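PDB 3JZ3: sensor protein qseC from Escherichia coli, which acts as the membrane-bound sensor histidine kinase of the QseB/QseC two-component system and activates the flagella regulon by way of FlhDC. Local coordinates for residues L102-H107 / V141-D146; I76-L81 / I109-Q114. One frame throughout, in Å; residues are numbered along the deposited sequence.

Contact 1 of 2, residues L102-H107 / V141-D146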
loop_
_atom_site.group_PDB
_atom_site.type_symbol
_atom_site.label_atom_id
_atom_site.label_comp_id
_atom_site.label_asym_id
_atom_site.label_seq_id
_atom_site.Cartn_x
_atom_site.Cartn_y
_atom_site.Cartn_z
ATOM N N LEU B 102 -1.043 4.369 -23.776
ATOM C CA LEU B 102 -2.239 3.602 -23.449
ATOM C C LEU B 102 -3.214 3.557 -24.625
ATOM O O LEU B 102 -3.725 4.587 -25.064
ATOM C CB LEU B 102 -2.925 4.159 -22.200
ATOM C CG LEU B 102 -4.214 3.458 -21.759
ATOM C CD1 LEU B 102 -3.939 2.054 -21.232
ATOM C CD2 LEU B 102 -4.943 4.289 -20.718
ATOM N N THR B 103 -3.451 2.352 -25.128
ATOM C CA THR B 103 -4.397 2.118 -26.213
ATOM C C THR B 103 -5.608 1.374 -25.656
ATOM O O THR B 103 -5.462 0.376 -24.948
ATOM C CB THR B 103 -3.749 1.297 -27.354
ATOM O OG1 THR B 103 -2.601 1.995 -27.853
ATOM C CG2 THR B 103 -4.725 1.075 -28.495
ATOM N N LEU B 104 -6.801 1.868 -25.972
ATOM C CA LEU B 104 -8.030 1.249 -25.501
ATOM C C LEU B 104 -8.877 0.795 -26.683
ATOM O O LEU B 104 -9.544 1.606 -27.335
ATOM C CB LEU B 104 -8.812 2.216 -24.606
ATOM C CG LEU B 104 -8.075 2.818 -23.402
ATOM C CD1 LEU B 104 -8.785 4.066 -22.918
ATOM C CD2 LEU B 104 -7.921 1.802 -22.268
ATOM N N ASN B 105 -8.825 -0.507 -26.960
ATOM C CA ASN B 105 -9.567 -1.103 -28.068
ATOM C C ASN B 105 -10.996 -1.444 -27.690
ATOM O O ASN B 105 -11.891 -1.425 -28.531
ATOM C CB ASN B 105 -8.847 -2.345 -28.593
ATOM C CG ASN B 105 -7.582 -2.004 -29.362
ATOM O OD1 ASN B 105 -7.536 -1.015 -30.090
ATOM N ND2 ASN B 105 -6.550 -2.830 -29.211
ATOM N N ALA B 106 -11.198 -1.762 -26.418
ATOM C CA ALA B 106 -12.517 -2.073 -25.899
ATOM C C ALA B 106 -12.853 -1.105 -24.779
ATOM O O ALA B 106 -11.965 -0.502 -24.174
ATOM C CB ALA B 106 -12.572 -3.510 -25.404
ATOM N N HIS B 107 -14.146 -0.951 -24.522
ATOM C CA HIS B 107 -14.631 -0.020 -23.523
ATOM C C HIS B 107 -15.758 -0.683 -22.750
ATOM O O HIS B 107 -16.284 -1.717 -23.177
ATOM C CB HIS B 107 -15.100 1.268 -24.199
ATOM C CG HIS B 107 -14.110 1.821 -25.179
ATOM N ND1 HIS B 107 -13.037 2.598 -24.797
ATOM C CD2 HIS B 107 -14.011 1.679 -26.523
ATOM C CE1 HIS B 107 -12.329 2.925 -25.864
ATOM N NE2 HIS B 107 -12.897 2.376 -26.923
ATOM N N VAL B 141 0.716 -0.147 -23.405
ATOM C CA VAL B 141 -0.339 -0.749 -22.591
ATOM C C VAL B 141 -1.629 -0.766 -23.405
ATOM O O VAL B 141 -2.113 0.284 -23.829
ATOM C CB VAL B 141 -0.559 0.006 -21.256
ATOM C CG1 VAL B 141 -1.565 -0.731 -20.377
ATOM C CG2 VAL B 141 0.757 0.180 -20.511
ATOM N N THR B 142 -2.176 -1.958 -23.618
ATOM C CA THR B 142 -3.329 -2.136 -24.493
ATOM C C THR B 142 -4.444 -2.905 -23.794
ATOM O O THR B 142 -4.210 -3.971 -23.233
ATOM C CB THR B 142 -2.935 -2.883 -25.793
ATOM O OG1 THR B 142 -1.894 -2.163 -26.464
ATOM C CG2 THR B 142 -4.127 -3.023 -26.739
ATOM N N LEU B 143 -5.653 -2.358 -23.829
ATOM C CA LEU B 143 -6.817 -3.062 -23.319
ATOM C C LEU B 143 -7.668 -3.583 -24.474
ATOM O O LEU B 143 -8.147 -2.804 -25.302
ATOM C CB LEU B 143 -7.651 -2.157 -22.410
ATOM C CG LEU B 143 -8.979 -2.713 -21.887
ATOM C CD1 LEU B 143 -8.780 -3.952 -21.010
ATOM C CD2 LEU B 143 -9.741 -1.627 -21.136
ATOM N N ASN B 144 -7.834 -4.903 -24.515
ATOM C CA ASN B 144 -8.704 -5.564 -25.481
ATOM C C ASN B 144 -9.925 -6.156 -24.770
ATOM O O ASN B 144 -10.006 -6.111 -23.539
ATOM C CB ASN B 144 -7.924 -6.639 -26.239
ATOM C CG ASN B 144 -6.760 -6.067 -27.020
ATOM O OD1 ASN B 144 -6.942 -5.185 -27.858
ATOM N ND2 ASN B 144 -5.554 -6.555 -26.743
ATOM N N ALA B 145 -10.867 -6.699 -25.541
ATOM C CA ALA B 145 -12.124 -7.244 -24.993
ATOM C C ALA B 145 -11.922 -8.275 -23.878
ATOM O O ALA B 145 -12.587 -8.210 -22.840
ATOM C CB ALA B 145 -12.989 -7.826 -26.109
ATOM N N ASP B 146 -10.995 -9.207 -24.089
ATOM C CA ASP B 146 -10.779 -10.314 -23.157
ATOM C C ASP B 146 -9.329 -10.449 -22.678
ATOM O O ASP B 146 -8.932 -11.498 -22.165
ATOM C CB ASP B 146 -11.262 -11.629 -23.782
ATOM C CG ASP B 146 -10.527 -11.979 -25.068
ATOM O OD1 ASP B 146 -9.719 -11.157 -25.562
ATOM O OD2 ASP B 146 -10.764 -13.091 -25.588
HETATM O O HOH W 1 -0.645 1.152 -26.555
#

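Contact 2 of 2, residues I76-L81 / I109-Q114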
loop_
_atom_site.group_PDB
_atom_site.type_symbol
_atom_site.label_atom_id
_atom_site.label_comp_id
_atom_site.label_asym_id
_atom_site.label_seq_id
_atom_site.Cartn_x
_atom_site.Cartn_y
_atom_site.Cartn_z
ATOM N N ILE B 76 -15.034 -4.371 -11.554
ATOM C CA ILE B 76 -13.966 -3.410 -11.796
ATOM C C ILE B 76 -13.936 -2.981 -13.263
ATOM O O ILE B 76 -13.754 -3.819 -14.149
ATOM C CB ILE B 76 -12.570 -3.964 -11.359
ATOM C CG1 ILE B 76 -12.623 -4.571 -9.945
ATOM C CG2 ILE B 76 -11.486 -2.883 -11.464
ATOM C CD1 ILE B 76 -13.203 -3.652 -8.860
ATOM N N PRO B 77 -14.120 -1.675 -13.520
ATOM C CA PRO B 77 -13.944 -1.149 -14.874
ATOM C C PRO B 77 -12.452 -1.083 -15.208
ATOM O O PRO B 77 -11.703 -0.331 -14.576
ATOM C CB PRO B 77 -14.553 0.261 -14.804
ATOM C CG PRO B 77 -15.139 0.406 -13.416
ATOM C CD PRO B 77 -14.481 -0.618 -12.557
ATOM N N LEU B 78 -12.035 -1.876 -16.189
ATOM C CA LEU B 78 -10.616 -2.044 -16.498
ATOM C C LEU B 78 -9.959 -0.850 -17.186
ATOM O O LEU B 78 -8.744 -0.680 -17.077
ATOM C CB LEU B 78 -10.372 -3.338 -17.283
ATOM C CG LEU B 78 -10.688 -4.638 -16.532
ATOM C CD1 LEU B 78 -10.214 -5.817 -17.337
ATOM C CD2 LEU B 78 -10.070 -4.676 -15.132
ATOM N N GLU B 79 -10.754 -0.031 -17.879
ATOM C CA GLU B 79 -10.263 1.234 -18.446
ATOM C C GLU B 79 -9.648 2.106 -17.354
ATOM O O GLU B 79 -8.489 2.519 -17.452
ATOM C CB GLU B 79 -11.390 2.014 -19.136
ATOM C CG GLU B 79 -11.664 1.608 -20.570
ATOM C CD GLU B 79 -12.798 2.409 -21.202
ATOM O OE1 GLU B 79 -13.984 2.166 -20.864
ATOM O OE2 GLU B 79 -12.499 3.280 -22.049
ATOM N N ASP B 80 -10.443 2.360 -16.317
ATOM C CA ASP B 80 -10.066 3.221 -15.201
ATOM C C ASP B 80 -8.831 2.703 -14.465
ATOM O O ASP B 80 -7.931 3.472 -14.156
ATOM C CB ASP B 80 -11.240 3.366 -14.229
ATOM C CG ASP B 80 -12.514 3.862 -14.910
ATOM O OD1 ASP B 80 -12.543 3.981 -16.158
ATOM O OD2 ASP B 80 -13.498 4.133 -14.188
ATOM N N LEU B 81 -8.801 1.398 -14.206
ATOM C CA LEU B 81 -7.677 0.735 -13.548
ATOM C C LEU B 81 -6.368 0.902 -14.325
ATOM O O LEU B 81 -5.329 1.217 -13.741
ATOM C CB LEU B 81 -7.989 -0.752 -13.364
ATOM C CG LEU B 81 -6.953 -1.661 -12.697
ATOM C CD1 LEU B 81 -7.001 -1.503 -11.196
ATOM C CD2 LEU B 81 -7.195 -3.113 -13.085
ATOM N N ILE B 109 -15.581 -2.446 -20.163
ATOM C CA ILE B 109 -15.162 -3.792 -19.772
ATOM C C ILE B 109 -15.062 -3.873 -18.247
ATOM O O ILE B 109 -14.330 -3.103 -17.621
ATOM C CB ILE B 109 -13.809 -4.194 -20.438
ATOM C CG1 ILE B 109 -13.880 -4.058 -21.969
ATOM C CG2 ILE B 109 -13.384 -5.601 -20.024
ATOM C CD1 ILE B 109 -15.008 -4.860 -22.668
ATOM N N LYS B 110 -15.814 -4.799 -17.660
ATOM C CA LYS B 110 -15.860 -4.948 -16.209
ATOM C C LYS B 110 -15.551 -6.379 -15.797
ATOM O O LYS B 110 -16.118 -7.327 -16.347
ATOM C CB LYS B 110 -17.223 -4.524 -15.654
ATOM C CG LYS B 110 -17.596 -3.071 -15.914
ATOM C CD LYS B 110 -18.816 -2.664 -15.100
ATOM C CE LYS B 110 -19.300 -1.267 -15.462
ATOM N NZ LYS B 110 -19.981 -1.231 -16.792
ATOM N N ARG B 111 -14.643 -6.528 -14.839
ATOM C CA ARG B 111 -14.327 -7.835 -14.268
ATOM C C ARG B 111 -14.589 -7.839 -12.771
ATOM O O ARG B 111 -14.443 -6.815 -12.102
ATOM C CB ARG B 111 -12.871 -8.222 -14.538
ATOM C CG ARG B 111 -12.596 -8.715 -15.953
ATOM C CD ARG B 111 -13.295 -10.040 -16.246
ATOM N NE ARG B 111 -12.713 -11.168 -15.517
ATOM C CZ ARG B 111 -13.050 -12.440 -15.708
ATOM N NH1 ARG B 111 -13.972 -12.763 -16.608
ATOM N NH2 ARG B 111 -12.459 -13.397 -15.004
ATOM N N THR B 112 -14.988 -8.996 -12.257
ATOM C CA THR B 112 -15.185 -9.172 -10.831
ATOM C C THR B 112 -13.813 -9.334 -10.191
ATOM O O THR B 112 -13.031 -10.202 -10.583
ATOM C CB THR B 112 -16.082 -10.395 -10.532
ATOM O OG1 THR B 112 -17.308 -10.276 -11.264
ATOM C CG2 THR B 112 -16.406 -10.486 -9.039
ATOM N N GLY B 113 -13.512 -8.478 -9.226
ATOM C CA GLY B 113 -12.221 -8.543 -8.568
ATOM C C GLY B 113 -12.051 -7.649 -7.364
ATOM O O GLY B 113 -12.913 -6.830 -7.046
ATOM N N GLN B 114 -10.921 -7.832 -6.692
ATOM C CA GLN B 114 -10.507 -6.978 -5.596
ATOM C C GLN B 114 -9.599 -5.880 -6.184
ATOM O O GLN B 114 -8.546 -6.180 -6.756
ATOM C CB GLN B 114 -9.848 -7.843 -4.498
ATOM C CG GLN B 114 -8.792 -7.186 -3.601
ATOM C CD GLN B 114 -9.250 -5.930 -2.904
ATOM O OE1 GLN B 114 -8.837 -4.842 -3.268
ATOM N NE2 GLN B 114 -10.099 -6.072 -1.898
HETATM O O HOH W 2 -13.778 -0.528 -18.426
#

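Contact 1 of 2, residues L102-H107 / V141-D146
L102 lays CD1 over the V141 side chain, 3.8 Å from CG1, on the face of the sheet that also carries L104 and L143. The two segments begin on neighbouring parallel strands in the mixed sheet of the ATP-binding domain, the Bergerat-type alpha/beta sandwich shared by histidine kinases, DNA gyrase B and HSP90; 99-104 is an edge strand of the sheet within this chain, and 138-143 is its neighbour. Their axes lie 4.7 Å apart at 12°. L104 turns CG beside its own backbone N and brings CD2 within 4.0 Å of L143 CB. Helix 78-95 covers this face, with Q83 against L102, E79 against L104, and E79 and L82 against L143.

T103 turns both its N-H and its C=O to strand 138-143, gripping the residues on either side of T142: N donates to V141 O, and O accepts from L143 N at 3.0 Å. On the other face T103 and T142 are neighbours, and a water close to T103 OG1 also donates to V141 O, which thus receives a second hydrogen. Past L104 the edge chain leaves the strand, but L143 O still takes the N-H of N105 at 2.9 Å, and a weak, longer bond from A106 N falls on the same oxygen. A106 turns its methyl across to the backbone of A145, with CB 3.6 Å from A145 N.

Farther along, N105 and N144 run side by side, their amide planes only 15° apart. N144 ND2 is held by N147 OD1, which helps fix the flip of this amide and leaves OD1 facing N105. N105 ND2 donates to N144 OD1 at 2.7 Å, nearly straight (167°), while the same nitrogen rests 3.5 Å from T142 CG2.

Contact 2 of 2, residues I76-L81 / I109-Q114
I76 meets R111 as a hydrogen-bonded antiparallel pair: I76 N donates to R111 O at 2.6 Å, and R111 N returns a bond to I76 O at 2.9 Å. With CG1 beside the backbone N (chi1 -48°), the I76 side chain reaches along the partner strand, placing CD1 3.7 Å from G113 O; P115 of helix 115-131 packs on it too. P77 faces K110 in the adjoining non-hydrogen-bonded pair, where the chains approach through CA-H...O contacts, K110 CA to I76 O and P77 CA to I109 O. This is a two-stranded antiparallel sheet, 74-77 with 110-113, set apart from the main sheet of the kinase's ATP-binding domain, and P77 is also the N-cap of helix 78-95. At L78 the chain is already helical, yet its N still donates to I109 O, 3.0 Å away and almost straight (168°), so the first turn of the helix remains tied to the strand partner. The L78 side chain, running alongside that of R111, touches R111 CG with CD1 at 4.0 Å and I109 CG2 at 4.2 Å; W214 and L143 border it as well. R111 bends at chi2 and chi3, and its NH2 bonds to H194 O. At E79, a water accepts from the backbone N and donates to I109 O at 2.8 Å.

Contact 1 lies mostly at the surface, at the edge of the five-stranded sheet, whereas contact 2 is partly buried and belongs to the separate two-stranded sheet. Contact 1 adds a side-chain amide-amide bond to its parallel pairing; contact 2 is antiparallel and passes from strand into helix, with backbone bonds and a water doing most of the polar work. Their centres are 12 Å apart, and their segments alternate along the chain. The two also touch directly: E79 OE2 of contact 2, on helix 78-95, probably bonds to H107 ND1 of contact 1 at 2.9 Å, and A145 O of contact 1 lies 3.9 Å from I109 CG2 of contact 2.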